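Local coordinates for protein phenylacetate-coenzyme A ligase (Bacteroides vulgatus, PDB 3LAX) that belongs to the phenylacetate-coenzyme A ligases and is modelled here as the C-terminal domain of an AMP-binding enzyme, at residues Leu37-Ser42 against Asp104-Phe109; Val48-Ser53 against Val84-Lys89. One frame throughout, in Å; residues are numbered along the deposited sequence.

Interaction 1: residues Leu37-Ser42 against Asp104-Phe109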
loop_
_atom_site.group_PDB
_atom_site.type_symbol
_atom_site.label_atom_id
_atom_site.label_comp_id
_atom_site.label_asym_id
_atom_site.label_seq_id
_atom_site.Cartn_x
_atom_site.Cartn_y
_atom_site.Cartn_z
ATOM N N LEU A 37 4.974 1.840 7.574
ATOM C CA LEU A 37 6.061 0.958 7.979
ATOM C C LEU A 37 6.106 0.949 9.494
ATOM O O LEU A 37 6.117 2.003 10.130
ATOM C CB LEU A 37 7.407 1.462 7.434
ATOM C CG LEU A 37 7.446 1.662 5.912
ATOM C CD1 LEU A 37 8.720 2.371 5.456
ATOM C CD2 LEU A 37 7.277 0.336 5.172
ATOM N N GLU A 38 6.124 -0.234 10.087
ATOM C CA GLU A 38 6.249 -0.291 11.532
ATOM C C GLU A 38 7.034 -1.499 11.988
ATOM O O GLU A 38 7.317 -2.404 11.207
ATOM C CB GLU A 38 4.878 -0.227 12.208
ATOM C CG GLU A 38 3.845 -1.161 11.631
ATOM C CD GLU A 38 2.430 -0.717 11.957
ATOM O OE1 GLU A 38 2.181 -0.306 13.115
ATOM O OE2 GLU A 38 1.572 -0.774 11.050
ATOM N N THR A 39 7.413 -1.484 13.258
ATOM C CA THR A 39 8.128 -2.595 13.845
ATOM C C THR A 39 7.148 -3.403 14.686
ATOM O O THR A 39 6.672 -2.934 15.717
ATOM C CB THR A 39 9.306 -2.098 14.693
ATOM O OG1 THR A 39 10.126 -1.236 13.892
ATOM C CG2 THR A 39 10.139 -3.271 15.203
ATOM N N ALA A 40 6.825 -4.601 14.212
ATOM C CA ALA A 40 5.919 -5.502 14.918
ATOM C C ALA A 40 6.733 -6.518 15.700
ATOM O O ALA A 40 7.362 -7.401 15.113
ATOM C CB ALA A 40 4.997 -6.206 13.934
ATOM N N GLU A 41 6.714 -6.388 17.022
ATOM C CA GLU A 41 7.540 -7.217 17.885
ATOM C C GLU A 41 8.998 -7.045 17.499
ATOM O O GLU A 41 9.628 -6.034 17.811
ATOM C CB GLU A 41 7.169 -8.691 17.740
ATOM C CG GLU A 41 5.690 -8.988 17.817
ATOM C CD GLU A 41 5.332 -10.241 17.050
ATOM O OE1 GLU A 41 5.849 -10.410 15.924
ATOM O OE2 GLU A 41 4.539 -11.055 17.568
ATOM N N SER A 42 9.515 -8.045 16.793
ATOM C CA SER A 42 10.918 -8.086 16.413
ATOM C C SER A 42 11.184 -7.420 15.066
ATOM O O SER A 42 12.138 -6.657 14.921
ATOM C CB SER A 42 11.394 -9.539 16.359
ATOM O OG SER A 42 10.693 -10.260 15.357
ATOM N N ASP A 104 6.286 6.281 8.230
ATOM C CA ASP A 104 7.294 5.367 8.754
ATOM C C ASP A 104 7.402 5.545 10.262
ATOM O O ASP A 104 7.964 6.529 10.751
ATOM C CB ASP A 104 8.649 5.612 8.081
ATOM C CG ASP A 104 9.652 4.508 8.358
ATOM O OD1 ASP A 104 9.456 3.721 9.312
ATOM O OD2 ASP A 104 10.653 4.426 7.609
ATOM N N LEU A 105 6.865 4.573 10.990
ATOM C CA LEU A 105 6.771 4.652 12.434
ATOM C C LEU A 105 7.873 3.850 13.096
ATOM O O LEU A 105 7.872 3.662 14.305
ATOM C CB LEU A 105 5.410 4.129 12.876
ATOM C CG LEU A 105 4.226 4.893 12.275
ATOM C CD1 LEU A 105 2.899 4.328 12.767
ATOM C CD2 LEU A 105 4.336 6.373 12.616
ATOM N N ARG A 106 8.816 3.368 12.299
ATOM C CA ARG A 106 9.938 2.638 12.854
ATOM C C ARG A 106 10.875 3.647 13.477
ATOM O O ARG A 106 10.814 4.835 13.167
ATOM C CB ARG A 106 10.658 1.852 11.764
ATOM C CG ARG A 106 9.751 0.863 11.043
ATOM C CD ARG A 106 10.503 0.224 9.901
ATOM N NE ARG A 106 10.853 1.217 8.892
ATOM C CZ ARG A 106 11.662 0.983 7.866
ATOM N NH1 ARG A 106 12.211 -0.217 7.717
ATOM N NH2 ARG A 106 11.922 1.950 6.993
ATOM N N LYS A 107 11.739 3.189 14.366
ATOM C CA LYS A 107 12.754 4.088 14.884
ATOM C C LYS A 107 13.957 4.102 13.951
ATOM O O LYS A 107 14.346 3.065 13.412
ATOM C CB LYS A 107 13.111 3.732 16.328
ATOM C CG LYS A 107 12.028 4.193 17.293
ATOM C CD LYS A 107 12.219 3.676 18.701
ATOM C CE LYS A 107 11.145 4.251 19.608
ATOM N NZ LYS A 107 9.786 4.053 19.026
ATOM N N THR A 108 14.508 5.295 13.729
ATOM C CA THR A 108 15.663 5.467 12.850
ATOM C C THR A 108 16.874 4.693 13.361
ATOM O O THR A 108 17.729 4.280 12.574
ATOM C CB THR A 108 16.041 6.961 12.695
ATOM O OG1 THR A 108 14.952 7.672 12.093
ATOM C CG2 THR A 108 17.287 7.121 11.823
ATOM N N PHE A 109 16.930 4.486 14.676
ATOM C CA PHE A 109 18.087 3.867 15.330
ATOM C C PHE A 109 18.773 2.772 14.508
ATOM O O PHE A 109 19.675 3.049 13.715
ATOM C CB PHE A 109 17.742 3.389 16.757
ATOM C CG PHE A 109 17.106 2.016 16.830
ATOM C CD1 PHE A 109 16.383 1.645 17.953
ATOM C CD2 PHE A 109 17.239 1.099 15.800
ATOM C CE1 PHE A 109 15.803 0.392 18.043
ATOM C CE2 PHE A 109 16.662 -0.157 15.883
ATOM C CZ PHE A 109 15.943 -0.510 17.007
HETATM O O HOH W 1 6.852 0.916 14.870
HETATM O O HOH W 2 11.416 0.558 15.252
#
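Leu37 meets Arg106 because of how both side chains leave the backbone. Leu37 CG stands anti to its carbonyl carbon (chi1 -55°), and the extended second torsion (171°) then carries CD1 to the paired carboxylate and guanidinium groups of Asp104 and Arg106. Arg106 starts with the same kind of first torsion, then bends at chi3 (-65°), which turns the guanidinium back to Asp104.

The grip on Asp104 is side-on. Arg106 NE donates to Asp104 OD1 at 2.9 Å, and Arg106 NH2 to Asp104 OD2 at 2.8 Å in a salt bridge. Both oxygens lie in the guanidinium plane and are met on their syn sides, but the donors stand out of the carboxylate plane. OD1 also accepts from the backbone N of Arg106 on its anti side, which makes an Asx turn. Arg106 N and Arg106 NE reach Asp104 OD1 from opposite faces of that plane. The two side-chain bonds thus fix the carboxylate's rotation. Arg106 NH1 forms a salt bridge with a second carboxylate, Asp44, and bonds to Ile8 O.

Leu37 CD1 lies 3.5 Å from Asp104 OD2 and 3.6 Å from Arg106 NH2, approaching the guanidinium obliquely. The stem of the arginine packs on the strand, with Arg106 CG 3.7 Å from Glu38 CA. The Thr39 side chain crosses that stem at about a right angle, with Thr39 OG1 touching Arg106 CG at 3.6 Å. OG1 hydrogen-bonds to Asp44.

The backbones are joined by Leu105 N to Leu37 O at 2.8 Å. Beyond it, one water accepts from Thr39 N and donates to Leu105 O, and another links Thr39 OG1 with Lys107 N.

This is the fraying end of a parallel strand pair, closed by an Asx turn, at the edge of the domain's mixed sheet.

Interaction 2: residues Val48-Ser53 against Val84-Lys89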
loop_
_atom_site.group_PDB
_atom_site.type_symbol
_atom_site.label_atom_id
_atom_site.label_comp_id
_atom_site.label_asym_id
_atom_site.label_seq_id
_atom_site.Cartn_x
_atom_site.Cartn_y
_atom_site.Cartn_z
ATOM N N VAL A 48 -0.008 -1.584 3.103
ATOM C CA VAL A 48 -0.424 -0.684 2.052
ATOM C C VAL A 48 -1.948 -0.566 2.114
ATOM O O VAL A 48 -2.663 -1.502 1.760
ATOM C CB VAL A 48 0.036 -1.168 0.656
ATOM C CG1 VAL A 48 -0.462 -0.220 -0.431
ATOM C CG2 VAL A 48 1.569 -1.302 0.611
ATOM N N GLU A 49 -2.416 0.580 2.589
ATOM C CA GLU A 49 -3.844 0.894 2.576
ATOM C C GLU A 49 -4.149 1.635 1.284
ATOM O O GLU A 49 -3.399 2.515 0.862
ATOM C CB GLU A 49 -4.209 1.794 3.749
ATOM C CG GLU A 49 -4.221 1.091 5.088
ATOM C CD GLU A 49 -4.434 2.047 6.240
ATOM O OE1 GLU A 49 -3.587 2.943 6.447
ATOM O OE2 GLU A 49 -5.458 1.910 6.941
ATOM N N VAL A 50 -5.247 1.279 0.636
ATOM C CA VAL A 50 -5.657 2.001 -0.558
ATOM C C VAL A 50 -7.165 2.147 -0.567
ATOM O O VAL A 50 -7.902 1.221 -0.211
ATOM C CB VAL A 50 -5.136 1.352 -1.872
ATOM C CG1 VAL A 50 -5.530 -0.109 -1.955
ATOM C CG2 VAL A 50 -5.630 2.128 -3.092
ATOM N N GLU A 51 -7.611 3.336 -0.944
ATOM C CA GLU A 51 -9.039 3.604 -1.005
ATOM C C GLU A 51 -9.683 2.890 -2.172
ATOM O O GLU A 51 -9.140 2.843 -3.286
ATOM C CB GLU A 51 -9.303 5.101 -1.133
ATOM C CG GLU A 51 -8.949 5.868 0.098
ATOM C CD GLU A 51 -9.439 7.307 0.060
ATOM O OE1 GLU A 51 -10.112 7.696 -0.916
ATOM O OE2 GLU A 51 -9.139 8.054 1.015
ATOM N N LEU A 52 -10.876 2.365 -1.919
ATOM C CA LEU A 52 -11.701 1.848 -2.987
ATOM C C LEU A 52 -12.264 2.997 -3.801
ATOM O O LEU A 52 -12.472 4.109 -3.284
ATOM C CB LEU A 52 -12.851 1.038 -2.401
ATOM C CG LEU A 52 -12.433 -0.255 -1.708
ATOM C CD1 LEU A 52 -13.594 -0.788 -0.874
ATOM C CD2 LEU A 52 -11.976 -1.291 -2.733
ATOM N N SER A 53 -12.511 2.732 -5.077
ATOM C CA SER A 53 -13.251 3.665 -5.906
ATOM C C SER A 53 -14.691 3.747 -5.396
ATOM O O SER A 53 -15.227 2.760 -4.887
ATOM C CB SER A 53 -13.278 3.166 -7.347
ATOM O OG SER A 53 -14.176 3.949 -8.105
ATOM N N VAL A 84 -1.871 -5.784 2.319
ATOM C CA VAL A 84 -2.742 -4.866 1.602
ATOM C C VAL A 84 -4.111 -4.775 2.274
ATOM O O VAL A 84 -4.744 -5.799 2.565
ATOM C CB VAL A 84 -2.901 -5.295 0.127
ATOM C CG1 VAL A 84 -3.917 -4.396 -0.602
ATOM C CG2 VAL A 84 -1.528 -5.298 -0.582
ATOM N N LYS A 85 -4.544 -3.542 2.542
ATOM C CA LYS A 85 -5.844 -3.299 3.153
ATOM C C LYS A 85 -6.635 -2.317 2.302
ATOM O O LYS A 85 -6.217 -1.172 2.116
ATOM C CB LYS A 85 -5.679 -2.738 4.566
ATOM C CG LYS A 85 -4.977 -3.675 5.536
ATOM C CD LYS A 85 -4.924 -3.077 6.932
ATOM C CE LYS A 85 -4.260 -4.027 7.908
ATOM N NZ LYS A 85 -4.174 -3.427 9.267
ATOM N N LEU A 86 -7.784 -2.762 1.799
ATOM C CA LEU A 86 -8.645 -1.885 1.030
ATOM C C LEU A 86 -9.563 -1.181 2.020
ATOM O O LEU A 86 -10.156 -1.824 2.892
ATOM C CB LEU A 86 -9.443 -2.678 -0.008
ATOM C CG LEU A 86 -8.520 -3.490 -0.925
ATOM C CD1 LEU A 86 -9.302 -4.186 -2.045
ATOM C CD2 LEU A 86 -7.398 -2.636 -1.496
ATOM N N VAL A 87 -9.655 0.136 1.893
ATOM C CA VAL A 87 -10.403 0.953 2.835
ATOM C C VAL A 87 -11.436 1.766 2.070
ATOM O O VAL A 87 -11.299 1.979 0.862
ATOM C CB VAL A 87 -9.468 1.874 3.666
ATOM C CG1 VAL A 87 -8.438 1.032 4.428
ATOM C CG2 VAL A 87 -8.771 2.909 2.783
ATOM N N PRO A 88 -12.486 2.213 2.762
ATOM C CA PRO A 88 -13.553 2.940 2.072
ATOM C C PRO A 88 -13.072 4.241 1.445
ATOM O O PRO A 88 -12.108 4.853 1.916
ATOM C CB PRO A 88 -14.544 3.254 3.195
ATOM C CG PRO A 88 -14.259 2.243 4.254
ATOM C CD PRO A 88 -12.789 1.992 4.187
ATOM N N LYS A 89 -13.746 4.664 0.386
ATOM C CA LYS A 89 -13.448 5.950 -0.212
ATOM C C LYS A 89 -13.483 7.040 0.855
ATOM O O LYS A 89 -14.425 7.113 1.657
ATOM C CB LYS A 89 -14.448 6.256 -1.324
ATOM C CG LYS A 89 -14.254 7.615 -1.962
ATOM C CD LYS A 89 -15.196 7.794 -3.120
ATOM C CE LYS A 89 -15.466 9.261 -3.411
ATOM N NZ LYS A 89 -16.725 9.728 -2.752
#
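Val48 to Leu52 and Val84 to Val87 are joined first by backbone hydrogen bonds. Lys85 N donates to Val48 O at 2.9 Å, and Val50 N to Lys85 O at 3.0 Å. Val87 N then donates to Val50 O, and Leu52 N to Val87 O at 2.8 Å. The last is nearly straight at the carbonyl (C=O...N 177°). CA-H...O contacts reinforce the ladder, as from Glu49 CA to Lys85 O.

Apolar contacts lie on the side of Val48, Val50, Val84 and Leu86. Leu52 crosses Leu86 at about a right angle, its CD2 4.0 Å from Leu86 CB. Helix 60-78 covers Leu86 and Leu52 through Leu66 and Leu63.

The other face carries Glu49, Lys85, Glu51 and the apolar Val87. Val87 CG2 sits between its backbone N and carbonyl carbon (chi1 -58°), 3.5 Å from Val50 O. Glu49 CG passes 4.1 Å from Lys85 CB, but their charged ends do not meet. The Glu51 carboxylate forms a salt bridge with Lys94 and accepts from the backbone N of Gly90 and Leu92.

The strands run parallel (29° between short axes), and their connection through helix 60-78 makes a beta-alpha-beta crossover.

Overall arrangement
After the small hairpin of strands 7-9 and 12-14 and helix 16-24, the chain enters strand 32-40, whose end supplies the first half of interaction 1. It turns back through strand 43-52, whose second half is in interaction 2. Helix 60-78 follows, and strand 83-87 returns to close the smaller loop at interaction 2. The chain then runs on to strand 102-104, and interaction 1 closes the larger loop. The smaller loop therefore sits wholly within the larger one, without crossing. Interaction 1 joins strand 102-104 to strand 32-40, and interaction 2 joins strand 83-87 to strand 43-52. These outer strands flank the central antiparallel pair. The two contact centres are about 22 Å apart.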